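Side-chain contacts in imine reductase (Bacillus cereus, PDB 4D3D), which catalyses the NADPH-dependent, S-selective reduction of the imine 2-methylpyrroline: residues Ser23-Gly28 with Asn72-Ala77; Lys56-Val61 with Ala65-Thr70; Val158-His163 with Ser173-Glu178; Ala257-Val262 with Glu281-Gly286. All coordinates share one frame; numbering follows the deposited sequence. Where two conformers were deposited one is given.

Contact 1: Ser23-Gly28 with Asn72-Ala77; sequences SVTVIG and NEALAA
T25 and A74 make the central pair of this contact, where strand 23-27 of the Rossmann-type nucleotide-binding domain is packed against helix 71-77. The T25 side chain straddles the end of the A74 carbonyl: its methyl CG2 lies 3.5 Å and its hydroxyl OG1 3.2 Å from A74 O. With OG1 beside its own backbone N and CG2 anti to that N (chi1 -68°), the two branches share the work, the methyl also reaching A74 CB at 4.0 Å while OG1 has the methyl of A77 3.8 Å away. OG1 is hydrogen-bonded to N78 OD1, just past the helix segment, with A74 O a further acceptor close by. Two residues on, I27 takes the same rotamer in chi1 but extends further, CG1 to CD1 being nearly fully stretched (chi2 168°), and its terminal CD1 meets A74 CB at 4.2 Å. The alanine methyl is thus touched by two branched side chains. The axes of strand 23-27 and the segment 72-77 come within 8.0 Å, running roughly antiparallel at 151°. Strands 46-50 and 80-83 flank 23-27 in the parallel part of the mixed sheet; W50 and T48 of the former touch A74 and A77, respectively.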
loop_
_atom_site.group_PDB
_atom_site.type_symbol
_atom_site.label_atom_id
_atom_site.label_comp_id
_atom_site.label_asym_id
_atom_site.label_seq_id
_atom_site.Cartn_x
_atom_site.Cartn_y
_atom_site.Cartn_z
ATOM N N SER B 23 -20.212 -33.529 16.550
ATOM C CA SER B 23 -19.722 -34.509 15.557
ATOM C C SER B 23 -19.491 -33.769 14.218
ATOM O O SER B 23 -20.341 -32.972 13.828
ATOM C CB SER B 23 -20.820 -35.571 15.392
ATOM O OG SER B 23 -20.317 -36.717 14.765
ATOM N N VAL B 24 -18.380 -34.056 13.512
ATOM C CA VAL B 24 -18.019 -33.359 12.261
ATOM C C VAL B 24 -17.062 -34.218 11.402
ATOM O O VAL B 24 -16.343 -35.059 11.940
ATOM C CB VAL B 24 -17.382 -31.992 12.611
ATOM C CG1 VAL B 24 -16.056 -32.168 13.351
ATOM C CG2 VAL B 24 -17.267 -31.074 11.388
ATOM N N THR B 25 -17.111 -34.046 10.090
ATOM C CA THR B 25 -16.216 -34.730 9.160
ATOM C C THR B 25 -15.214 -33.721 8.605
ATOM O O THR B 25 -15.598 -32.581 8.235
ATOM C CB THR B 25 -17.024 -35.363 8.006
ATOM O OG1 THR B 25 -17.817 -36.434 8.514
ATOM C CG2 THR B 25 -16.109 -35.877 6.905
ATOM N N VAL B 26 -13.941 -34.115 8.489
ATOM C CA VAL B 26 -12.888 -33.292 7.858
ATOM C C VAL B 26 -12.340 -34.110 6.709
ATOM O O VAL B 26 -11.833 -35.227 6.908
ATOM C CB VAL B 26 -11.776 -32.896 8.840
ATOM C CG1 VAL B 26 -10.667 -32.162 8.136
ATOM C CG2 VAL B 26 -12.365 -32.075 9.972
ATOM N N ILE B 27 -12.457 -33.559 5.506
ATOM C CA ILE B 27 -11.931 -34.140 4.324
ATOM C C ILE B 27 -10.795 -33.282 3.835
ATOM O O ILE B 27 -10.913 -32.074 3.595
ATOM C CB ILE B 27 -12.986 -34.290 3.211
ATOM C CG1 ILE B 27 -14.002 -35.393 3.514
ATOM C CG2 ILE B 27 -12.292 -34.594 1.867
ATOM C CD1 ILE B 27 -15.207 -35.428 2.645
ATOM N N GLY B 28 -9.619 -33.887 3.702
ATOM C CA GLY B 28 -8.404 -33.155 3.343
ATOM C C GLY B 28 -7.511 -32.930 4.562
ATOM O O GLY B 28 -7.880 -32.233 5.515
ATOM N N ASN B 72 -17.424 -41.959 0.419
ATOM C CA ASN B 72 -18.851 -42.316 0.723
ATOM C C ASN B 72 -19.039 -42.413 2.199
ATOM O O ASN B 72 -20.008 -41.890 2.771
ATOM C CB ASN B 72 -19.278 -43.622 0.001
ATOM C CG ASN B 72 -19.932 -43.338 -1.305
ATOM O OD1 ASN B 72 -20.231 -44.222 -2.111
ATOM N ND2 ASN B 72 -20.181 -42.078 -1.511
ATOM N N GLU B 73 -18.121 -43.101 2.882
ATOM C CA GLU B 73 -18.239 -43.264 4.311
ATOM C C GLU B 73 -18.069 -41.938 5.047
ATOM O O GLU B 73 -18.754 -41.654 6.077
ATOM C CB GLU B 73 -17.197 -44.318 4.800
ATOM C CG GLU B 73 -17.513 -45.740 4.312
ATOM C CD GLU B 73 -16.305 -46.618 4.558
ATOM O OE1 GLU B 73 -15.326 -46.428 3.864
ATOM O OE2 GLU B 73 -16.293 -47.384 5.492
ATOM N N ALA B 74 -17.153 -41.107 4.541
ATOM C CA ALA B 74 -16.902 -39.832 5.178
ATOM C C ALA B 74 -18.178 -38.934 5.070
ATOM O O ALA B 74 -18.538 -38.266 6.011
ATOM C CB ALA B 74 -15.674 -39.122 4.557
ATOM N N LEU B 75 -18.786 -38.889 3.896
ATOM C CA LEU B 75 -20.027 -38.070 3.692
ATOM C C LEU B 75 -21.145 -38.602 4.595
ATOM O O LEU B 75 -21.912 -37.841 5.131
ATOM C CB LEU B 75 -20.439 -38.148 2.221
ATOM C CG LEU B 75 -19.572 -37.429 1.173
ATOM C CD1 LEU B 75 -20.072 -37.714 -0.222
ATOM C CD2 LEU B 75 -19.634 -35.927 1.450
ATOM N N ALA B 76 -21.281 -39.918 4.706
ATOM C CA ALA B 76 -22.372 -40.528 5.489
ATOM C C ALA B 76 -22.300 -40.244 6.975
ATOM O O ALA B 76 -23.348 -40.270 7.674
ATOM C CB ALA B 76 -22.442 -42.045 5.230
ATOM N N ALA B 77 -21.081 -40.019 7.466
ATOM C CA ALA B 77 -20.838 -39.878 8.905
ATOM C C ALA B 77 -21.545 -38.705 9.576
ATOM O O ALA B 77 -21.876 -38.749 10.802
ATOM C CB ALA B 77 -19.357 -39.822 9.200
#

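Contact 2: Lys56-Val61 with Ala65-Thr70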
loop_
_atom_site.group_PDB
_atom_site.type_symbol
_atom_site.label_atom_id
_atom_site.label_comp_id
_atom_site.label_asym_id
_atom_site.label_seq_id
_atom_site.Cartn_x
_atom_site.Cartn_y
_atom_site.Cartn_z
ATOM N N LYS B 56 -1.726 -40.234 6.056
ATOM C CA LYS B 56 -1.664 -38.837 6.581
ATOM C C LYS B 56 -2.526 -38.689 7.869
ATOM O O LYS B 56 -2.371 -37.720 8.673
ATOM C CB LYS B 56 -2.128 -37.810 5.507
ATOM C CG LYS B 56 -1.185 -37.556 4.335
ATOM N N ALA B 57 -3.472 -39.630 8.034
ATOM C CA ALA B 57 -4.372 -39.635 9.203
ATOM C C ALA B 57 -3.811 -40.357 10.491
ATOM O O ALA B 57 -4.493 -40.403 11.539
ATOM C CB ALA B 57 -5.727 -40.250 8.796
ATOM N N ASP B 58 -2.634 -40.979 10.421
ATOM C CA ASP B 58 -2.204 -41.809 11.579
ATOM C C ASP B 58 -2.167 -41.079 12.929
ATOM O O ASP B 58 -2.605 -41.623 13.935
ATOM C CB ASP B 58 -0.813 -42.470 11.314
ATOM C CG ASP B 58 -0.828 -43.479 10.177
ATOM O OD1 ASP B 58 -1.879 -44.082 9.876
ATOM O OD2 ASP B 58 0.246 -43.697 9.571
ATOM N N GLN B 59 -1.628 -39.861 12.986
ATOM C CA GLN B 59 -1.498 -39.185 14.301
ATOM C C GLN B 59 -2.876 -38.869 14.889
ATOM O O GLN B 59 -3.140 -38.993 16.105
ATOM C CB GLN B 59 -0.655 -37.920 14.191
ATOM N N LEU B 60 -3.787 -38.450 14.000
ATOM C CA LEU B 60 -5.146 -38.105 14.418
ATOM C C LEU B 60 -5.899 -39.331 14.916
ATOM O O LEU B 60 -6.676 -39.251 15.845
ATOM C CB LEU B 60 -5.886 -37.427 13.236
ATOM C CG LEU B 60 -5.394 -36.013 12.928
ATOM C CD1 LEU B 60 -5.919 -35.546 11.558
ATOM C CD2 LEU B 60 -5.757 -35.031 14.039
ATOM N N VAL B 61 -5.683 -40.472 14.269
ATOM C CA VAL B 61 -6.336 -41.726 14.713
ATOM C C VAL B 61 -5.887 -42.101 16.161
ATOM O O VAL B 61 -6.678 -42.524 16.975
ATOM C CB VAL B 61 -6.067 -42.858 13.713
ATOM C CG1 VAL B 61 -6.538 -44.190 14.244
ATOM C CG2 VAL B 61 -6.835 -42.585 12.421
ATOM N N ALA B 65 -9.574 -39.798 16.368
ATOM C CA ALA B 65 -10.276 -39.574 15.078
ATOM C C ALA B 65 -10.665 -40.905 14.520
ATOM O O ALA B 65 -9.919 -41.878 14.676
ATOM C CB ALA B 65 -9.370 -38.874 14.086
ATOM N N ILE B 66 -11.785 -40.947 13.814
ATOM C CA ILE B 66 -12.215 -42.125 13.134
ATOM C C ILE B 66 -11.834 -41.967 11.624
ATOM O O ILE B 66 -12.407 -41.122 10.921
ATOM C CB ILE B 66 -13.735 -42.242 13.279
ATOM C CG1 ILE B 66 -14.137 -42.223 14.777
ATOM C CG2 ILE B 66 -14.250 -43.465 12.548
ATOM C CD1 ILE B 66 -13.609 -43.398 15.531
ATOM N N ARG B 67 -10.847 -42.715 11.163
ATOM C CA ARG B 67 -10.487 -42.770 9.770
ATOM C C ARG B 67 -11.410 -43.751 9.054
ATOM O O ARG B 67 -11.627 -44.889 9.484
ATOM C CB ARG B 67 -9.041 -43.193 9.573
ATOM C CG ARG B 67 -8.612 -43.416 8.095
ATOM C CD ARG B 67 -7.099 -43.631 7.914
ATOM N NE ARG B 67 -6.605 -44.559 8.934
ATOM C CZ ARG B 67 -5.339 -44.610 9.395
ATOM N NH1 ARG B 67 -4.358 -43.818 8.920
ATOM N NH2 ARG B 67 -5.074 -45.471 10.377
ATOM N N VAL B 68 -11.949 -43.307 7.959
ATOM C CA VAL B 68 -12.694 -44.163 7.061
ATOM C C VAL B 68 -12.014 -44.343 5.708
ATOM O O VAL B 68 -11.241 -43.516 5.244
ATOM C CB VAL B 68 -14.141 -43.642 6.825
ATOM C CG1 VAL B 68 -14.882 -43.580 8.174
ATOM C CG2 VAL B 68 -14.122 -42.288 6.194
ATOM N N SER B 69 -12.317 -45.453 5.080
ATOM C CA SER B 69 -11.610 -45.804 3.855
ATOM C C SER B 69 -12.011 -44.978 2.616
ATOM O O SER B 69 -11.162 -44.641 1.736
ATOM C CB SER B 69 -11.813 -47.312 3.577
ATOM O OG SER B 69 -11.130 -47.697 2.339
ATOM N N THR B 70 -13.298 -44.640 2.539
ATOM C CA THR B 70 -13.847 -44.044 1.295
ATOM C C THR B 70 -14.542 -42.704 1.540
ATOM O O THR B 70 -15.026 -42.405 2.657
ATOM C CB THR B 70 -14.879 -44.985 0.629
ATOM O OG1 THR B 70 -16.105 -45.077 1.369
ATOM C CG2 THR B 70 -14.344 -46.404 0.473
#
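R67 lays its guanidinium against V61, whose CG2 sits 3.8 Å above the plane and near its rim, within the beta-alpha-beta unit formed by strand 46-50, helix 58-62 and edge strand 66-67 of the Rossmann-type domain. The arginine leaves strand 66-67 extended through its first two torsions and bends at chi3 (45°). Along the way CB also touches V61 CG2, at 3.7 Å, and CD passes the methyl of A57 at 3.8 Å. At the far end NH1 forms a nearly straight salt bridge to D58 OD1, 2.7 Å long with 177° at the hydrogen. D58 OD1 lies in the guanidinium plane; the carboxylate is turned almost perpendicular to it and is met on its anti side, 31° out of its own plane. NH1 is also bonded to S54 O, so two oxygens grip this nitrogen and probably restrict rotation of the group. At the other end, A65 N donates to L60 O at 3.0 Å, tying the returning chain to the helix. The L60 side chain packs against helix 31-42, while its CB still meets A65 CB at 3.9 Å. Beside this, V61 CA makes a C-H...O contact with A65 O, 3.6 Å long.

Contact 3: Val158-His163 with Ser173-Glu178; sequences VVFEAH and SDYRGE
F160 reaches from helix 157-170 to strand 171-175 and meets Y175 and S173. Its CB is 4.0 Å from Y175 CE1, and CG lies 3.7 Å from Y175 CD1. Further along the ring, CD2 is also 3.7 Å from Y175 CD1, whereas CE2 has moved past the tyrosine ring to its CB, at 3.8 Å. The tip, CZ, ends 3.9 Å from S173 OG, which lies at the ring edge, near its plane. Both aromatic residues hold CG anti to the backbone N (chi1 177° for F160, 178° for Y175), and the two side chains slide past each other in opposite directions. The ring planes are 22° apart, but the rings are displaced to a centroid separation of 5.1 Å and overlap little: Y175 CD1 lies over one face of F160. Y153 of strand 149-155 also meets the F160 ring, and L167 of the same helix packs on it. These contacts join helix 157-170 to strand 171-175, the closing elements of the beta-alpha-beta unit that starts with strand 149-155. The polar ends are served by others: Y175 OH is hydrogen-bonded to G155 O, and S173 OG to E168 OE2. Attraction between the segments therefore rests mainly on dispersion between carbon surfaces, with the hydroxyls directed to partners beside the aromatic pair.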
loop_
_atom_site.group_PDB
_atom_site.type_symbol
_atom_site.label_atom_id
_atom_site.label_comp_id
_atom_site.label_asym_id
_atom_site.label_seq_id
_atom_site.Cartn_x
_atom_site.Cartn_y
_atom_site.Cartn_z
ATOM N N VAL B 158 -29.037 -18.728 6.862
ATOM C CA VAL B 158 -29.669 -19.756 7.753
ATOM C C VAL B 158 -28.768 -20.989 7.895
ATOM O O VAL B 158 -28.624 -21.552 9.007
ATOM C CB VAL B 158 -31.114 -20.102 7.295
ATOM C CG1 VAL B 158 -31.172 -20.613 5.860
ATOM C CG2 VAL B 158 -31.803 -21.079 8.267
ATOM N N VAL B 159 -28.097 -21.380 6.807
ATOM C CA VAL B 159 -27.164 -22.499 6.829
ATOM C C VAL B 159 -25.962 -22.125 7.726
ATOM O O VAL B 159 -25.535 -22.860 8.569
ATOM C CB VAL B 159 -26.715 -22.922 5.386
ATOM C CG1 VAL B 159 -25.660 -23.998 5.454
ATOM C CG2 VAL B 159 -27.881 -23.491 4.576
ATOM N N PHE B 160 -25.404 -20.924 7.497
ATOM C CA PHE B 160 -24.331 -20.444 8.319
ATOM C C PHE B 160 -24.706 -20.401 9.818
ATOM O O PHE B 160 -23.957 -20.892 10.667
ATOM C CB PHE B 160 -23.798 -19.056 7.870
ATOM C CG PHE B 160 -22.717 -18.527 8.797
ATOM C CD1 PHE B 160 -21.459 -19.115 8.822
ATOM C CD2 PHE B 160 -23.014 -17.559 9.726
ATOM C CE1 PHE B 160 -20.499 -18.677 9.743
ATOM C CE2 PHE B 160 -22.060 -17.110 10.612
ATOM C CZ PHE B 160 -20.809 -17.692 10.624
ATOM N N GLU B 161 -25.879 -19.854 10.155
ATOM C CA GLU B 161 -26.204 -19.770 11.557
ATOM C C GLU B 161 -26.374 -21.144 12.189
ATOM O O GLU B 161 -26.062 -21.358 13.374
ATOM C CB GLU B 161 -27.468 -18.958 11.731
ATOM C CG GLU B 161 -27.288 -17.466 11.483
ATOM C CD GLU B 161 -26.249 -16.820 12.412
ATOM O OE1 GLU B 161 -26.015 -17.287 13.552
ATOM O OE2 GLU B 161 -25.628 -15.826 11.987
ATOM N N ALA B 162 -26.842 -22.098 11.409
ATOM C CA ALA B 162 -27.038 -23.468 11.963
ATOM C C ALA B 162 -25.728 -24.128 12.378
ATOM O O ALA B 162 -25.707 -24.992 13.253
ATOM C CB ALA B 162 -27.748 -24.337 10.965
ATOM N N HIS B 163 -24.609 -23.717 11.759
ATOM C CA HIS B 163 -23.324 -24.347 11.999
ATOM C C HIS B 163 -22.282 -23.459 12.643
ATOM O O HIS B 163 -21.145 -23.889 12.869
ATOM C CB HIS B 163 -22.816 -24.999 10.714
ATOM C CG HIS B 163 -23.728 -26.087 10.246
ATOM N ND1 HIS B 163 -23.801 -27.319 10.879
ATOM C CD2 HIS B 163 -24.699 -26.086 9.315
ATOM C CE1 HIS B 163 -24.756 -28.034 10.320
ATOM N NE2 HIS B 163 -25.328 -27.301 9.386
ATOM N N SER B 173 -15.644 -15.745 13.728
ATOM C CA SER B 173 -16.236 -15.693 12.400
ATOM C C SER B 173 -16.504 -14.263 11.969
ATOM O O SER B 173 -16.758 -13.364 12.786
ATOM C CB SER B 173 -17.524 -16.484 12.381
ATOM O OG SER B 173 -18.506 -15.870 13.196
ATOM N N ASP B 174 -16.416 -14.017 10.671
ATOM C CA ASP B 174 -16.864 -12.779 10.115
ATOM C C ASP B 174 -17.730 -13.087 8.939
ATOM O O ASP B 174 -17.267 -13.259 7.837
ATOM C CB ASP B 174 -15.655 -11.888 9.767
ATOM C CG ASP B 174 -16.056 -10.497 9.173
ATOM O OD1 ASP B 174 -17.241 -10.181 8.983
ATOM O OD2 ASP B 174 -15.110 -9.732 8.836
ATOM N N TYR B 175 -19.045 -13.162 9.163
ATOM C CA TYR B 175 -19.982 -13.458 8.109
ATOM C C TYR B 175 -20.194 -12.224 7.221
ATOM O O TYR B 175 -20.627 -11.172 7.698
ATOM C CB TYR B 175 -21.362 -13.898 8.679
ATOM C CG TYR B 175 -22.392 -14.173 7.626
ATOM C CD1 TYR B 175 -22.367 -15.370 6.845
ATOM C CD2 TYR B 175 -23.381 -13.254 7.329
ATOM C CE1 TYR B 175 -23.339 -15.614 5.896
ATOM C CE2 TYR B 175 -24.317 -13.472 6.328
ATOM C CZ TYR B 175 -24.317 -14.656 5.616
ATOM O OH TYR B 175 -25.304 -14.841 4.669
ATOM N N ARG B 176 -19.914 -12.338 5.945
ATOM C CA ARG B 176 -20.003 -11.190 5.003
ATOM C C ARG B 176 -21.228 -11.071 4.124
ATOM O O ARG B 176 -21.391 -10.057 3.410
ATOM C CB ARG B 176 -18.822 -11.264 4.022
ATOM C CG ARG B 176 -17.503 -11.273 4.707
ATOM C CD ARG B 176 -16.969 -9.965 5.308
ATOM N NE ARG B 176 -17.786 -9.390 6.339
ATOM C CZ ARG B 176 -18.496 -8.269 6.306
ATOM N NH1 ARG B 176 -18.594 -7.429 5.276
ATOM N NH2 ARG B 176 -19.180 -8.011 7.373
ATOM N N GLY B 177 -22.106 -12.060 4.091
ATOM C CA GLY B 177 -23.311 -11.975 3.249
ATOM C C GLY B 177 -23.682 -13.261 2.525
ATOM O O GLY B 177 -22.983 -14.262 2.686
ATOM N N GLU B 178 -24.757 -13.176 1.748
ATOM C CA GLU B 178 -25.354 -14.397 1.189
ATOM C C GLU B 178 -24.611 -14.925 -0.053
ATOM O O GLU B 178 -24.648 -16.125 -0.301
ATOM C CB GLU B 178 -26.853 -14.227 0.915
ATOM C CG GLU B 178 -27.733 -14.083 2.147
ATOM C CD GLU B 178 -28.714 -15.248 2.447
ATOM O OE1 GLU B 178 -29.182 -16.031 1.597
ATOM O OE2 GLU B 178 -29.056 -15.359 3.598
HETATM O O HOH W 1 -30.631 -17.176 4.680
#

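Contact 4: Ala257-Val262 with Glu281-Gly286; sequences ASVEHV and EVFRRG
This is a helix-helix contact in the all-helical C-terminal domain, between helices 252-268 and 274-288, with an apolar pair buried inside and a charged pair nearer the surface. The apolar half is a CH-pi contact. V259 CG2 stands over one face of the F283 ring, 4.0 Å from its centroid and 15° off the normal, with CE1 the closest ring atom at 3.9 Å. In V259, CG1 is anti to the backbone N (chi1 176°), which leaves CG2 as the branch that meets the phenyl. L252 and L256 of the first helix also pack on F283. The second subunit joins in as well: W195 of that chain meets the F283 ring edge-to-face, touches V259 and hydrogen-bonds through NE1 to S258 OG. The contact is thus part of the dimer interface. The F283 side chain lies about 9 Å from a bound polyethylene glycol-like ligand. Nearer the surface, E260 OE2 lies at the edge of the R284 guanidinium, near its plane, but 4.4 Å from NH1, too far for a salt bridge. A water fills the interval, donating to E260 OE2 at 2.6 Å and accepting from R284 NH1 at 2.8 Å.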
loop_
_atom_site.group_PDB
_atom_site.type_symbol
_atom_site.label_atom_id
_atom_site.label_comp_id
_atom_site.label_asym_id
_atom_site.label_seq_id
_atom_site.Cartn_x
_atom_site.Cartn_y
_atom_site.Cartn_z
ATOM N N ALA B 257 3.068 14.502 -11.832
ATOM C CA ALA B 257 4.358 15.061 -11.660
ATOM C C ALA B 257 5.135 14.453 -10.465
ATOM O O ALA B 257 6.326 14.243 -10.534
ATOM C CB ALA B 257 4.216 16.574 -11.429
ATOM N N SER B 258 4.428 14.199 -9.396
ATOM C CA SER B 258 4.997 13.553 -8.233
ATOM C C SER B 258 5.511 12.093 -8.518
ATOM O O SER B 258 6.643 11.732 -8.179
ATOM C CB SER B 258 3.967 13.539 -7.148
ATOM O OG SER B 258 4.406 12.962 -5.967
ATOM N N VAL B 259 4.701 11.362 -9.258
ATOM C CA VAL B 259 5.095 10.019 -9.657
ATOM C C VAL B 259 6.283 10.043 -10.572
ATOM O O VAL B 259 7.201 9.228 -10.475
ATOM C CB VAL B 259 3.893 9.248 -10.277
ATOM C CG1 VAL B 259 4.349 7.884 -10.777
ATOM C CG2 VAL B 259 2.792 9.060 -9.261
ATOM N N GLU B 260 6.338 10.996 -11.494
ATOM C CA GLU B 260 7.494 11.168 -12.389
ATOM C C GLU B 260 8.788 11.360 -11.612
ATOM O O GLU B 260 9.806 10.740 -11.933
ATOM C CB GLU B 260 7.338 12.382 -13.318
ATOM C CG GLU B 260 6.351 12.210 -14.426
ATOM C CD GLU B 260 5.992 13.520 -15.148
ATOM O OE1 GLU B 260 6.283 14.627 -14.628
ATOM O OE2 GLU B 260 5.431 13.448 -16.265
ATOM N N HIS B 261 8.750 12.168 -10.532
ATOM C CA HIS B 261 9.920 12.303 -9.661
ATOM C C HIS B 261 10.314 11.016 -8.925
ATOM O O HIS B 261 11.483 10.731 -8.731
ATOM C CB HIS B 261 9.727 13.411 -8.659
ATOM C CG HIS B 261 9.789 14.734 -9.322
ATOM N ND1 HIS B 261 9.209 15.863 -8.795
ATOM C CD2 HIS B 261 10.334 15.094 -10.519
ATOM C CE1 HIS B 261 9.418 16.874 -9.619
ATOM N NE2 HIS B 261 10.159 16.453 -10.635
ATOM N N VAL B 262 9.324 10.181 -8.555
ATOM C CA VAL B 262 9.650 8.878 -7.958
ATOM C C VAL B 262 10.378 7.980 -9.026
ATOM O O VAL B 262 11.363 7.306 -8.695
ATOM C CB VAL B 262 8.376 8.186 -7.400
ATOM C CG1 VAL B 262 8.676 6.719 -7.054
ATOM C CG2 VAL B 262 7.788 8.899 -6.194
ATOM N N GLU B 281 2.243 4.817 -15.639
ATOM C CA GLU B 281 1.412 4.576 -16.809
ATOM C C GLU B 281 -0.081 4.617 -16.500
ATOM O O GLU B 281 -0.895 5.038 -17.322
ATOM C CB GLU B 281 1.829 3.305 -17.507
ATOM C CG GLU B 281 0.979 2.964 -18.780
ATOM C CD GLU B 281 1.019 4.005 -19.930
ATOM O OE1 GLU B 281 1.918 4.929 -19.941
ATOM O OE2 GLU B 281 0.091 3.895 -20.820
ATOM N N VAL B 282 -0.486 4.203 -15.319
ATOM C CA VAL B 282 -1.875 4.383 -14.865
ATOM C C VAL B 282 -2.224 5.886 -14.853
ATOM O O VAL B 282 -3.279 6.316 -15.364
ATOM C CB VAL B 282 -2.145 3.739 -13.495
ATOM C CG1 VAL B 282 -3.551 4.038 -13.055
ATOM C CG2 VAL B 282 -1.966 2.224 -13.534
ATOM N N PHE B 283 -1.378 6.675 -14.177
ATOM C CA PHE B 283 -1.564 8.153 -14.140
ATOM C C PHE B 283 -1.648 8.741 -15.547
ATOM O O PHE B 283 -2.527 9.577 -15.801
ATOM C CB PHE B 283 -0.458 8.832 -13.359
ATOM C CG PHE B 283 -0.704 8.855 -11.838
ATOM C CD1 PHE B 283 -0.485 7.734 -11.063
ATOM C CD2 PHE B 283 -1.149 10.008 -11.233
ATOM C CE1 PHE B 283 -0.817 7.769 -9.724
ATOM C CE2 PHE B 283 -1.417 10.054 -9.849
ATOM C CZ PHE B 283 -1.215 8.911 -9.118
ATOM N N ARG B 284 -0.755 8.330 -16.427
ATOM C CA ARG B 284 -0.774 8.840 -17.806
ATOM C C ARG B 284 -2.035 8.470 -18.541
ATOM O O ARG B 284 -2.600 9.307 -19.256
ATOM C CB ARG B 284 0.453 8.443 -18.563
ATOM C CG ARG B 284 1.712 9.144 -18.096
ATOM C CD ARG B 284 2.917 9.060 -19.033
ATOM N NE ARG B 284 2.598 9.721 -20.351
ATOM C CZ ARG B 284 2.688 11.044 -20.659
ATOM N NH1 ARG B 284 3.117 11.999 -19.766
ATOM N NH2 ARG B 284 2.367 11.448 -21.906
ATOM N N ARG B 285 -2.538 7.273 -18.341
ATOM C CA ARG B 285 -3.799 6.914 -18.937
ATOM C C ARG B 285 -4.938 7.740 -18.447
ATOM O O ARG B 285 -5.814 8.116 -19.194
ATOM C CB ARG B 285 -4.059 5.376 -18.732
ATOM C CG ARG B 285 -3.130 4.525 -19.549
ATOM C CD ARG B 285 -2.865 3.146 -18.906
ATOM N NE ARG B 285 -3.992 2.342 -18.920
ATOM C CZ ARG B 285 -4.136 1.180 -18.225
ATOM N NH1 ARG B 285 -3.234 0.681 -17.271
ATOM N NH2 ARG B 285 -5.256 0.606 -18.435
ATOM N N GLY B 286 -4.974 8.086 -17.174
ATOM C CA GLY B 286 -6.002 8.976 -16.675
ATOM C C GLY B 286 -5.907 10.392 -17.254
ATOM O O GLY B 286 -6.930 11.017 -17.492
HETATM O O HOH W 2 4.830 11.350 -17.649
#

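Overall arrangement
Contacts 1, 2 and 3 belong to the N-terminal Rossmann-type domain and reach one mixed sheet, whereas contact 4 lies in the helical C-terminal domain. Contact 2 is nested within the chain loop closed by contact 1; their centres are 11 Å apart, and they touch where V68 packs on E73 and A74. Contact 3 follows at the sheet's other end, its centre 21 Å from that of contact 1 and 29 Å from that of contact 2. Contact 4 comes last, its centre 43 to 57 Å from the others. Contacts 3 and 4 both touch the second subunit, so the dimer engages both domains, while contacts 1 and 2 remain within one chain.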